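Local coordinates for glucocorticoid modulatory element-binding protein 1 (Homo sapiens, PDB 1OQJ) that binds glucocorticoid modulatory elements in DNA through its SAND domain, raising sensitivity to low glucocorticoid levels, and serves as an auxiliary factor in parvovirus replication, at residues P11-W23 against C35-V49. Residues are numbered along the deposited sequence; the frame is centred on the assembly and turned at random.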
loop_
_atom_site.group_PDB
_atom_site.type_symbol
_atom_site.label_atom_id
_atom_site.label_comp_id
_atom_site.label_asym_id
_atom_site.label_seq_id
_atom_site.Cartn_x
_atom_site.Cartn_y
_atom_site.Cartn_z
ATOM N N PRO A 11 -2.738 -3.366 9.055
ATOM C CA PRO A 11 -1.500 -2.823 9.615
ATOM C C PRO A 11 -0.377 -3.219 8.657
ATOM O O PRO A 11 -0.283 -4.385 8.252
ATOM C CB PRO A 11 -1.396 -3.528 10.968
ATOM C CG PRO A 11 -2.009 -4.872 10.685
ATOM C CD PRO A 11 -3.224 -4.510 9.848
ATOM N N ILE A 12 0.454 -2.254 8.275
ATOM C CA ILE A 12 1.560 -2.531 7.362
ATOM C C ILE A 12 2.867 -1.993 7.923
ATOM O O ILE A 12 2.876 -1.232 8.893
ATOM C CB ILE A 12 1.330 -1.893 5.968
ATOM C CG1 ILE A 12 1.197 -0.372 6.091
ATOM C CG2 ILE A 12 0.088 -2.508 5.315
ATOM C CD1 ILE A 12 1.121 0.358 4.753
ATOM N N THR A 13 3.972 -2.406 7.313
ATOM C CA THR A 13 5.288 -1.949 7.732
ATOM C C THR A 13 6.180 -1.750 6.518
ATOM O O THR A 13 5.869 -2.191 5.410
ATOM C CB THR A 13 6.001 -2.970 8.646
ATOM O OG1 THR A 13 6.278 -4.167 7.903
ATOM C CG2 THR A 13 5.139 -3.307 9.851
ATOM N N CYS A 14 7.280 -1.048 6.741
ATOM C CA CYS A 14 8.287 -0.822 5.718
ATOM C C CYS A 14 9.524 -0.542 6.540
ATOM O O CYS A 14 9.571 0.435 7.283
ATOM C CB CYS A 14 7.962 0.376 4.829
ATOM S SG CYS A 14 9.189 0.559 3.507
ATOM N N GLY A 15 10.519 -1.413 6.423
ATOM C CA GLY A 15 11.714 -1.234 7.219
ATOM C C GLY A 15 11.272 -1.380 8.663
ATOM O O GLY A 15 10.627 -2.367 9.017
ATOM N N GLU A 16 11.586 -0.395 9.496
ATOM C CA GLU A 16 11.197 -0.446 10.898
ATOM C C GLU A 16 10.066 0.534 11.195
ATOM O O GLU A 16 9.813 0.874 12.351
ATOM C CB GLU A 16 12.410 -0.149 11.787
ATOM C CG GLU A 16 13.532 -1.163 11.606
ATOM C CD GLU A 16 14.726 -0.907 12.508
ATOM O OE1 GLU A 16 15.734 -1.630 12.370
ATOM O OE2 GLU A 16 14.657 0.011 13.351
ATOM N N SER A 17 9.383 0.972 10.141
ATOM C CA SER A 17 8.272 1.912 10.267
ATOM C C SER A 17 6.920 1.207 10.171
ATOM O O SER A 17 6.753 0.269 9.388
ATOM C CB SER A 17 8.360 2.985 9.177
ATOM O OG SER A 17 9.537 3.767 9.318
ATOM N N LYS A 18 5.961 1.671 10.970
ATOM C CA LYS A 18 4.614 1.102 10.987
ATOM C C LYS A 18 3.593 2.123 10.503
ATOM O O LYS A 18 3.700 3.314 10.798
ATOM C CB LYS A 18 4.229 0.661 12.403
ATOM C CG LYS A 18 5.064 -0.484 12.955
ATOM C CD LYS A 18 4.553 -0.950 14.313
ATOM C CE LYS A 18 4.791 0.083 15.399
ATOM N NZ LYS A 18 4.309 -0.401 16.726
ATOM N N ALA A 19 2.596 1.648 9.770
ATOM C CA ALA A 19 1.547 2.516 9.261
ATOM C C ALA A 19 0.279 1.701 9.077
ATOM O O ALA A 19 0.259 0.497 9.356
ATOM C CB ALA A 19 1.975 3.145 7.942
ATOM N N ILE A 20 -0.777 2.362 8.619
ATOM C CA ILE A 20 -2.058 1.702 8.404
ATOM C C ILE A 20 -2.547 1.939 6.984
ATOM O O ILE A 20 -2.632 3.077 6.529
ATOM C CB ILE A 20 -3.120 2.239 9.387
ATOM C CG1 ILE A 20 -2.658 1.995 10.824
ATOM C CG2 ILE A 20 -4.463 1.561 9.144
ATOM C CD1 ILE A 20 -3.578 2.595 11.865
ATOM N N LEU A 21 -2.856 0.855 6.283
ATOM C CA LEU A 21 -3.358 0.949 4.917
ATOM C C LEU A 21 -4.885 0.990 4.953
ATOM O O LEU A 21 -5.512 0.060 5.453
ATOM C CB LEU A 21 -2.908 -0.275 4.103
ATOM C CG LEU A 21 -3.409 -0.373 2.654
ATOM C CD1 LEU A 21 -2.760 0.712 1.815
ATOM C CD2 LEU A 21 -3.072 -1.744 2.078
ATOM N N LEU A 22 -5.477 2.072 4.449
ATOM C CA LEU A 22 -6.937 2.181 4.397
ATOM C C LEU A 22 -7.302 1.468 3.099
ATOM O O LEU A 22 -7.118 2.006 2.004
ATOM C CB LEU A 22 -7.369 3.650 4.366
ATOM C CG LEU A 22 -6.848 4.490 5.535
ATOM C CD1 LEU A 22 -7.470 5.874 5.468
ATOM C CD2 LEU A 22 -7.180 3.819 6.866
ATOM N N TRP A 23 -7.827 0.252 3.226
ATOM C CA TRP A 23 -8.125 -0.572 2.061
ATOM C C TRP A 23 -8.998 -0.012 0.949
ATOM O O TRP A 23 -8.650 -0.146 -0.225
ATOM C CB TRP A 23 -8.682 -1.926 2.499
ATOM C CG TRP A 23 -8.873 -2.862 1.339
ATOM C CD1 TRP A 23 -7.906 -3.350 0.508
ATOM C CD2 TRP A 23 -10.119 -3.374 0.851
ATOM N NE1 TRP A 23 -8.476 -4.134 -0.472
ATOM C CE2 TRP A 23 -9.833 -4.165 -0.283
ATOM C CE3 TRP A 23 -11.453 -3.239 1.262
ATOM C CZ2 TRP A 23 -10.833 -4.818 -1.010
ATOM C CZ3 TRP A 23 -12.449 -3.894 0.538
ATOM C CH2 TRP A 23 -12.130 -4.672 -0.586
ATOM N N CYS A 35 -3.452 6.734 0.697
ATOM C CA CYS A 35 -4.195 5.655 1.326
ATOM C C CYS A 35 -3.472 5.048 2.523
ATOM O O CYS A 35 -3.907 4.037 3.072
ATOM C CB CYS A 35 -4.473 4.560 0.293
ATOM S SG CYS A 35 -2.992 3.825 -0.459
ATOM N N VAL A 36 -2.368 5.665 2.925
ATOM C CA VAL A 36 -1.597 5.171 4.058
ATOM C C VAL A 36 -1.595 6.183 5.197
ATOM O O VAL A 36 -1.225 7.339 5.000
ATOM C CB VAL A 36 -0.133 4.896 3.657
ATOM C CG1 VAL A 36 0.681 4.504 4.879
ATOM C CG2 VAL A 36 -0.080 3.794 2.607
ATOM N N LYS A 37 -2.019 5.754 6.383
ATOM C CA LYS A 37 -2.021 6.646 7.537
ATOM C C LYS A 37 -0.692 6.438 8.260
ATOM O O LYS A 37 -0.382 5.331 8.711
ATOM C CB LYS A 37 -3.200 6.326 8.463
ATOM C CG LYS A 37 -3.361 7.285 9.643
ATOM C CD LYS A 37 -4.645 6.996 10.417
ATOM C CE LYS A 37 -4.790 7.912 11.626
ATOM N NZ LYS A 37 -3.763 7.646 12.679
ATOM N N PHE A 38 0.094 7.508 8.346
ATOM C CA PHE A 38 1.405 7.473 8.981
ATOM C C PHE A 38 1.548 8.747 9.806
ATOM O O PHE A 38 1.532 9.850 9.258
ATOM C CB PHE A 38 2.482 7.413 7.896
ATOM C CG PHE A 38 3.873 7.226 8.421
ATOM C CD1 PHE A 38 4.177 6.168 9.272
ATOM C CD2 PHE A 38 4.893 8.084 8.024
ATOM C CE1 PHE A 38 5.489 5.960 9.719
ATOM C CE2 PHE A 38 6.205 7.887 8.463
ATOM C CZ PHE A 38 6.501 6.822 9.312
ATOM N N ASN A 39 1.678 8.585 11.119
ATOM C CA ASN A 39 1.792 9.714 12.036
ATOM C C ASN A 39 0.622 10.683 11.881
ATOM O O ASN A 39 0.787 11.906 11.856
ATOM C CB ASN A 39 3.131 10.430 11.848
ATOM C CG ASN A 39 4.298 9.578 12.300
ATOM O OD1 ASN A 39 4.213 8.890 13.319
ATOM N ND2 ASN A 39 5.395 9.620 11.553
ATOM N N ASP A 40 -0.570 10.099 11.786
ATOM C CA ASP A 40 -1.832 10.819 11.655
ATOM C C ASP A 40 -1.978 11.627 10.371
ATOM O O ASP A 40 -2.782 12.557 10.302
ATOM C CB ASP A 40 -2.057 11.738 12.859
ATOM C CG ASP A 40 -3.531 11.978 13.133
ATOM O OD1 ASP A 40 -3.858 12.892 13.918
ATOM O OD2 ASP A 40 -4.365 11.239 12.562
ATOM N N GLN A 41 -1.197 11.274 9.358
ATOM C CA GLN A 41 -1.272 11.956 8.077
ATOM C C GLN A 41 -1.558 10.924 6.992
ATOM O O GLN A 41 -1.003 9.829 7.018
ATOM C CB GLN A 41 0.047 12.669 7.765
ATOM C CG GLN A 41 0.061 13.315 6.390
ATOM C CD GLN A 41 1.378 13.984 6.062
ATOM O OE1 GLN A 41 2.449 13.423 6.299
ATOM N NE2 GLN A 41 1.306 15.185 5.496
ATOM N N LEU A 42 -2.432 11.265 6.050
ATOM C CA LEU A 42 -2.741 10.346 4.965
ATOM C C LEU A 42 -1.742 10.633 3.850
ATOM O O LEU A 42 -1.725 11.738 3.291
ATOM C CB LEU A 42 -4.172 10.568 4.461
ATOM C CG LEU A 42 -4.725 9.523 3.488
ATOM C CD1 LEU A 42 -4.869 8.185 4.200
ATOM C CD2 LEU A 42 -6.075 9.981 2.956
ATOM N N ILE A 43 -0.899 9.653 3.544
ATOM C CA ILE A 43 0.109 9.814 2.501
ATOM C C ILE A 43 0.064 8.655 1.515
ATOM O O ILE A 43 -0.658 7.679 1.711
ATOM C CB ILE A 43 1.540 9.907 3.093
ATOM C CG1 ILE A 43 1.915 8.599 3.796
ATOM C CG2 ILE A 43 1.621 11.074 4.069
ATOM C CD1 ILE A 43 3.328 8.595 4.360
ATOM N N SER A 44 0.846 8.766 0.451
ATOM C CA SER A 44 0.885 7.722 -0.559
ATOM C C SER A 44 1.899 6.642 -0.202
ATOM O O SER A 44 2.792 6.857 0.616
ATOM C CB SER A 44 1.295 8.318 -1.902
ATOM O OG SER A 44 2.643 8.761 -1.840
ATOM N N PRO A 45 1.764 5.457 -0.814
ATOM C CA PRO A 45 2.697 4.361 -0.556
ATOM C C PRO A 45 4.119 4.796 -0.935
ATOM O O PRO A 45 5.084 4.424 -0.271
ATOM C CB PRO A 45 2.172 3.248 -1.461
ATOM C CG PRO A 45 0.696 3.468 -1.410
ATOM C CD PRO A 45 0.580 4.976 -1.552
ATOM N N LYS A 46 4.242 5.583 -2.003
ATOM C CA LYS A 46 5.554 6.053 -2.440
ATOM C C LYS A 46 6.207 6.891 -1.348
ATOM O O LYS A 46 7.394 6.730 -1.059
ATOM C CB LYS A 46 5.440 6.883 -3.722
ATOM C CG LYS A 46 6.792 7.282 -4.300
ATOM C CD LYS A 46 6.647 8.073 -5.589
ATOM C CE LYS A 46 8.006 8.311 -6.233
ATOM N NZ LYS A 46 7.913 9.142 -7.468
ATOM N N HIS A 47 5.436 7.781 -0.732
ATOM C CA HIS A 47 5.984 8.620 0.326
ATOM C C HIS A 47 6.271 7.828 1.593
ATOM O O HIS A 47 7.294 8.048 2.245
ATOM C CB HIS A 47 5.048 9.794 0.611
ATOM C CG HIS A 47 5.061 10.834 -0.465
ATOM N ND1 HIS A 47 4.153 11.869 -0.519
ATOM C CD2 HIS A 47 5.887 11.003 -1.528
ATOM C CE1 HIS A 47 4.418 12.630 -1.568
ATOM N NE2 HIS A 47 5.465 12.127 -2.196
ATOM N N PHE A 48 5.384 6.903 1.946
ATOM C CA PHE A 48 5.613 6.087 3.129
ATOM C C PHE A 48 6.927 5.323 2.964
ATOM O O PHE A 48 7.771 5.314 3.861
ATOM C CB PHE A 48 4.459 5.099 3.320
ATOM C CG PHE A 48 4.686 4.107 4.424
ATOM C CD1 PHE A 48 5.028 4.539 5.705
ATOM C CD2 PHE A 48 4.559 2.740 4.188
ATOM C CE1 PHE A 48 5.241 3.627 6.741
ATOM C CE2 PHE A 48 4.767 1.814 5.214
ATOM C CZ PHE A 48 5.109 2.262 6.493
ATOM N N VAL A 49 7.095 4.689 1.809
ATOM C CA VAL A 49 8.302 3.926 1.524
ATOM C C VAL A 49 9.547 4.808 1.593
ATOM O O VAL A 49 10.585 4.390 2.109
ATOM C CB VAL A 49 8.204 3.253 0.134
ATOM C CG1 VAL A 49 9.553 2.657 -0.268
ATOM C CG2 VAL A 49 7.142 2.162 0.169
#
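A19 presses its methyl CB over one face of the F48 ring, 3.8 Å from the ring centroid, a CH-pi contact where helix 45-51 packs against the sheet. Wedged between that ring, V36 CG1 and the carbonyl K37 O, 3.3 Å away, CB leaves little room for a longer side chain. The F48 side chain, with CG anti to the backbone N (chi1 173°), reaches from the helix to the hairpin of strands 9-14 and 17-22, where C14 CB comes within 3.5 Å of CE2 and I12 CD1 also touches. C14 SG rests against V49, while L21 CD1 meets C35 SG and V36 CG2. F38 bounds this core: its ring edge meets K18 O, and one face takes F48 CE1. Strand 17-22 pairs antiparallel with 36-38: I20 and K37 exchange two backbone hydrogen bonds, and L22 N donates to C35 O. The opposite face is looser. There the aliphatic part of K37 lies beside I20, CB atoms 4.2 Å apart, while its amine leads away to a long salt bridge with D40; nearby, L22 CD1 meets L42 CD1 at 3.7 Å. C14 also touches the DNA-binding K54. Four-stranded antiparallel sheet and packed helix belong to the alpha-beta fold of the SAND domain.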